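Local coordinates for protein aspartate--tRNA(Asp/Asn) ligase (Thermus thermophilus, PDB 1N9W) that attaches L-aspartate, after activating it with ATP, to both tRNA(Asp) and tRNA(Asn), acting as a non-discriminating class II aminoacyl-tRNA synthetase, at residues A130-R141 with L237-T248. Sequence-based numbering, arbitrary orientation.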
loop_
_atom_site.group_PDB
_atom_site.type_symbol
_atom_site.label_atom_id
_atom_site.label_comp_id
_atom_site.label_asym_id
_atom_site.label_seq_id
_atom_site.Cartn_x
_atom_site.Cartn_y
_atom_site.Cartn_z
ATOM N N ALA B 130 9.323 -1.378 5.426
ATOM C CA ALA B 130 9.056 -2.378 6.451
ATOM C C ALA B 130 7.997 -1.839 7.417
ATOM O O ALA B 130 7.028 -2.536 7.710
ATOM C CB ALA B 130 10.352 -2.735 7.190
ATOM N N LEU B 131 8.148 -0.596 7.879
ATOM C CA LEU B 131 7.160 -0.001 8.803
ATOM C C LEU B 131 5.740 -0.030 8.234
ATOM O O LEU B 131 4.780 -0.325 8.946
ATOM C CB LEU B 131 7.530 1.452 9.119
ATOM C CG LEU B 131 8.853 1.684 9.861
ATOM C CD1 LEU B 131 9.238 3.146 9.771
ATOM C CD2 LEU B 131 8.724 1.234 11.315
ATOM N N VAL B 132 5.607 0.290 6.953
ATOM C CA VAL B 132 4.296 0.297 6.320
ATOM C C VAL B 132 3.735 -1.125 6.209
ATOM O O VAL B 132 2.523 -1.337 6.352
ATOM C CB VAL B 132 4.386 0.959 4.925
ATOM C CG1 VAL B 132 3.061 0.851 4.196
ATOM C CG2 VAL B 132 4.785 2.422 5.083
ATOM N N ARG B 133 4.610 -2.099 5.958
ATOM C CA ARG B 133 4.178 -3.490 5.856
ATOM C C ARG B 133 3.605 -3.908 7.218
ATOM O O ARG B 133 2.552 -4.549 7.291
ATOM C CB ARG B 133 5.366 -4.398 5.474
ATOM C CG ARG B 133 5.034 -5.891 5.309
ATOM C CD ARG B 133 6.323 -6.710 5.128
ATOM N NE ARG B 133 7.097 -6.191 4.008
ATOM C CZ ARG B 133 8.404 -5.952 4.026
ATOM N NH1 ARG B 133 9.122 -6.194 5.117
ATOM N NH2 ARG B 133 8.988 -5.433 2.952
ATOM N N GLY B 134 4.296 -3.521 8.291
ATOM C CA GLY B 134 3.839 -3.842 9.637
ATOM C C GLY B 134 2.512 -3.173 9.920
ATOM O O GLY B 134 1.633 -3.739 10.572
ATOM N N PHE B 135 2.379 -1.954 9.415
ATOM C CA PHE B 135 1.173 -1.152 9.576
ATOM C C PHE B 135 -0.035 -1.906 9.030
ATOM O O PHE B 135 -1.024 -2.100 9.733
ATOM C CB PHE B 135 1.357 0.159 8.816
ATOM C CG PHE B 135 0.172 1.072 8.861
ATOM C CD1 PHE B 135 -0.081 1.852 9.990
ATOM C CD2 PHE B 135 -0.688 1.169 7.769
ATOM C CE1 PHE B 135 -1.168 2.716 10.023
ATOM C CE2 PHE B 135 -1.778 2.030 7.793
ATOM C CZ PHE B 135 -2.024 2.809 8.921
ATOM N N ARG B 136 0.060 -2.333 7.769
ATOM C CA ARG B 136 -1.026 -3.057 7.115
ATOM C C ARG B 136 -1.307 -4.441 7.719
ATOM O O ARG B 136 -2.461 -4.869 7.783
ATOM C CB ARG B 136 -0.739 -3.211 5.614
ATOM C CG ARG B 136 -0.542 -1.903 4.852
ATOM C CD ARG B 136 -0.949 -2.076 3.380
ATOM N NE ARG B 136 -0.543 -0.965 2.510
ATOM C CZ ARG B 136 0.675 -0.814 2.000
ATOM N NH1 ARG B 136 1.622 -1.709 2.266
ATOM N NH2 ARG B 136 0.950 0.234 1.225
ATOM N N ARG B 137 -0.257 -5.137 8.147
ATOM C CA ARG B 137 -0.410 -6.465 8.731
ATOM C C ARG B 137 -1.199 -6.382 10.035
ATOM O O ARG B 137 -2.212 -7.061 10.190
ATOM C CB ARG B 137 0.961 -7.101 9.010
ATOM C CG ARG B 137 0.928 -8.625 9.196
ATOM C CD ARG B 137 2.154 -9.187 9.931
ATOM N NE ARG B 137 3.437 -9.047 9.232
ATOM C CZ ARG B 137 3.731 -9.584 8.047
ATOM N NH1 ARG B 137 2.829 -10.304 7.397
ATOM N NH2 ARG B 137 4.941 -9.428 7.523
ATOM N N TYR B 138 -0.742 -5.550 10.966
ATOM C CA TYR B 138 -1.429 -5.428 12.246
ATOM C C TYR B 138 -2.904 -5.105 12.063
ATOM O O TYR B 138 -3.757 -5.760 12.647
ATOM C CB TYR B 138 -0.790 -4.344 13.127
ATOM C CG TYR B 138 -1.559 -4.133 14.416
ATOM C CD1 TYR B 138 -1.456 -5.041 15.476
ATOM C CD2 TYR B 138 -2.473 -3.082 14.536
ATOM C CE1 TYR B 138 -2.258 -4.916 16.614
ATOM C CE2 TYR B 138 -3.279 -2.948 15.666
ATOM C CZ TYR B 138 -3.163 -3.872 16.700
ATOM O OH TYR B 138 -3.972 -3.765 17.802
ATOM N N LEU B 139 -3.200 -4.100 11.247
ATOM C CA LEU B 139 -4.585 -3.713 11.015
ATOM C C LEU B 139 -5.386 -4.796 10.280
ATOM O O LEU B 139 -6.551 -5.036 10.616
ATOM C CB LEU B 139 -4.639 -2.376 10.263
ATOM C CG LEU B 139 -4.074 -1.176 11.058
ATOM C CD1 LEU B 139 -3.911 0.031 10.139
ATOM C CD2 LEU B 139 -4.999 -0.839 12.249
ATOM N N ASP B 140 -4.786 -5.448 9.283
ATOM C CA ASP B 140 -5.487 -6.523 8.561
ATOM C C ASP B 140 -5.884 -7.630 9.546
ATOM O O ASP B 140 -6.973 -8.182 9.448
ATOM C CB ASP B 140 -4.604 -7.153 7.464
ATOM C CG ASP B 140 -4.522 -6.306 6.190
ATOM O OD1 ASP B 140 -5.376 -5.406 5.991
ATOM O OD2 ASP B 140 -3.601 -6.565 5.374
ATOM N N ARG B 141 -4.990 -7.961 10.477
ATOM C CA ARG B 141 -5.284 -9.000 11.457
ATOM C C ARG B 141 -6.408 -8.595 12.421
ATOM O O ARG B 141 -7.021 -9.458 13.050
ATOM C CB ARG B 141 -4.024 -9.375 12.236
ATOM C CG ARG B 141 -4.186 -10.592 13.142
ATOM C CD ARG B 141 -2.832 -11.199 13.472
ATOM N NE ARG B 141 -1.914 -10.151 13.897
ATOM C CZ ARG B 141 -0.708 -9.941 13.378
ATOM N NH1 ARG B 141 -0.244 -10.714 12.402
ATOM N NH2 ARG B 141 0.028 -8.934 13.827
ATOM N N LEU B 237 -0.254 -0.868 17.248
ATOM C CA LEU B 237 0.081 -0.708 15.839
ATOM C C LEU B 237 1.569 -0.385 15.696
ATOM O O LEU B 237 2.283 -1.032 14.932
ATOM C CB LEU B 237 -0.754 0.422 15.226
ATOM C CG LEU B 237 -0.450 0.876 13.792
ATOM C CD1 LEU B 237 -0.761 -0.245 12.816
ATOM C CD2 LEU B 237 -1.281 2.116 13.468
ATOM N N LEU B 238 2.030 0.614 16.447
ATOM C CA LEU B 238 3.429 1.030 16.414
ATOM C C LEU B 238 4.382 -0.079 16.813
ATOM O O LEU B 238 5.440 -0.248 16.200
ATOM C CB LEU B 238 3.652 2.224 17.337
ATOM C CG LEU B 238 3.170 3.566 16.792
ATOM C CD1 LEU B 238 2.985 4.543 17.934
ATOM C CD2 LEU B 238 4.165 4.080 15.767
ATOM N N ALA B 239 4.016 -0.832 17.845
ATOM C CA ALA B 239 4.860 -1.928 18.318
ATOM C C ALA B 239 5.079 -2.918 17.187
ATOM O O ALA B 239 6.186 -3.416 16.986
ATOM C CB ALA B 239 4.193 -2.628 19.515
ATOM N N GLU B 240 4.013 -3.204 16.450
ATOM C CA GLU B 240 4.096 -4.126 15.324
ATOM C C GLU B 240 5.010 -3.544 14.239
ATOM O O GLU B 240 5.923 -4.213 13.763
ATOM C CB GLU B 240 2.697 -4.366 14.755
ATOM C CG GLU B 240 2.645 -5.282 13.539
ATOM C CD GLU B 240 2.097 -6.651 13.869
ATOM O OE1 GLU B 240 1.358 -6.766 14.875
ATOM O OE2 GLU B 240 2.386 -7.615 13.116
ATOM N N MET B 241 4.755 -2.293 13.863
ATOM C CA MET B 241 5.534 -1.617 12.833
ATOM C C MET B 241 7.044 -1.706 13.112
ATOM O O MET B 241 7.818 -2.127 12.248
ATOM C CB MET B 241 5.060 -0.163 12.708
ATOM C CG MET B 241 3.647 -0.029 12.135
ATOM S SD MET B 241 2.924 1.620 12.411
ATOM C CE MET B 241 3.819 2.489 11.240
ATOM N N LEU B 242 7.453 -1.332 14.323
ATOM C CA LEU B 242 8.857 -1.384 14.726
ATOM C C LEU B 242 9.415 -2.804 14.705
ATOM O O LEU B 242 10.577 -3.025 14.350
ATOM C CB LEU B 242 9.010 -0.792 16.131
ATOM C CG LEU B 242 9.168 0.737 16.194
ATOM C CD1 LEU B 242 8.086 1.423 15.370
ATOM C CD2 LEU B 242 9.100 1.188 17.648
ATOM N N GLU B 243 8.579 -3.761 15.084
ATOM C CA GLU B 243 8.974 -5.169 15.112
ATOM C C GLU B 243 9.287 -5.659 13.695
ATOM O O GLU B 243 10.249 -6.391 13.479
ATOM C CB GLU B 243 7.838 -6.000 15.703
ATOM C CG GLU B 243 8.253 -7.382 16.153
ATOM C CD GLU B 243 9.149 -7.327 17.365
ATOM O OE1 GLU B 243 8.829 -6.554 18.302
ATOM O OE2 GLU B 243 10.168 -8.054 17.398
ATOM N N GLU B 244 8.448 -5.254 12.743
ATOM C CA GLU B 244 8.608 -5.632 11.344
ATOM C C GLU B 244 9.935 -5.110 10.805
ATOM O O GLU B 244 10.678 -5.840 10.151
ATOM C CB GLU B 244 7.441 -5.083 10.525
ATOM C CG GLU B 244 7.370 -5.541 9.069
ATOM C CD GLU B 244 7.378 -7.059 8.919
ATOM O OE1 GLU B 244 6.881 -7.755 9.827
ATOM O OE2 GLU B 244 7.870 -7.548 7.883
ATOM N N ALA B 245 10.230 -3.849 11.096
ATOM C CA ALA B 245 11.461 -3.203 10.647
ATOM C C ALA B 245 12.661 -3.900 11.243
ATOM O O ALA B 245 13.666 -4.129 10.573
ATOM C CB ALA B 245 11.457 -1.737 11.069
ATOM N N LEU B 246 12.548 -4.231 12.522
ATOM C CA LEU B 246 13.633 -4.903 13.223
ATOM C C LEU B 246 13.888 -6.293 12.621
ATOM O O LEU B 246 15.035 -6.696 12.471
ATOM C CB LEU B 246 13.284 -5.015 14.711
ATOM C CG LEU B 246 14.371 -4.699 15.730
ATOM C CD1 LEU B 246 14.947 -3.301 15.510
ATOM C CD2 LEU B 246 13.762 -4.801 17.112
ATOM N N ASN B 247 12.824 -7.007 12.259
ATOM C CA ASN B 247 12.981 -8.343 11.695
ATOM C C ASN B 247 13.303 -8.401 10.204
ATOM O O ASN B 247 14.052 -9.273 9.773
ATOM C CB ASN B 247 11.736 -9.190 11.968
ATOM C CG ASN B 247 11.510 -9.432 13.454
ATOM O OD1 ASN B 247 12.449 -9.408 14.252
ATOM N ND2 ASN B 247 10.260 -9.684 13.828
ATOM N N THR B 248 12.749 -7.487 9.416
ATOM C CA THR B 248 13.004 -7.518 7.983
ATOM C C THR B 248 13.980 -6.460 7.467
ATOM O O THR B 248 14.423 -6.539 6.323
ATOM C CB THR B 248 11.675 -7.458 7.181
ATOM O OG1 THR B 248 11.009 -6.214 7.429
ATOM C CG2 THR B 248 10.755 -8.615 7.603
#
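Gly134 meets Met241 where two helices of the class II synthetase domain pass closest; Gly134 CA and Met241 CA are 4.2 Å apart. The helix axes come within 7.3 Å and run roughly antiparallel, at 134°. Gly134 makes this possible, since a CB there would clash with the CA of Met241. The buried part is tight and apolar. Leu237 CG, anti to the backbone N (chi1 173°), turns the branch toward Phe135, and Leu237 CD2 comes within 3.5 Å of Phe135 CE1. Met241 SD lies at the edge of the Phe135 ring, a Met-aromatic contact. Leu131 CD2 packs against Ala245 CB and Leu242 CD1. Glu244 is a buried carboxylate in a hole beside Gly134, in a salt-bridge network with two arginines. Its bonds are long and weak: OE2 is 3.3 Å from Arg133 NH1, and OE1 is 3.4 Å from Arg137 NH2. Arg133 also pairs through NE with Asp140 of the second subunit, so helix 119-141 serves the dimer interface as well.

Tyr138 marks the passage to the solvent side; Leu237 CA sits over one face of its ring in a CH-pi contact. The rim, at Arg137 and Arg141, is exposed and charged. Partly exposed Glu240 fits as a knob among Gly134, Arg137, Tyr138 and Arg141. Arg141 NH2 forms a salt bridge to Glu240, 2.8 Å from both OE1 and OE2, and hydrogen-bonds OE2 from its syn side, tilted out of the carboxylate plane. Replacing Glu240 by an alanine is likely to leave the Arg141 guanidinium without its carboxylate and open a gap beside Tyr138 CB.

The pair packs on the large mixed sheet of the catalytic domain. Phe135 and Met241 both rest on Leu217 of strand 215-222, while Leu131 and Met241 touch helix 394-402, which begins at the predicted ATP-site residue Ala394.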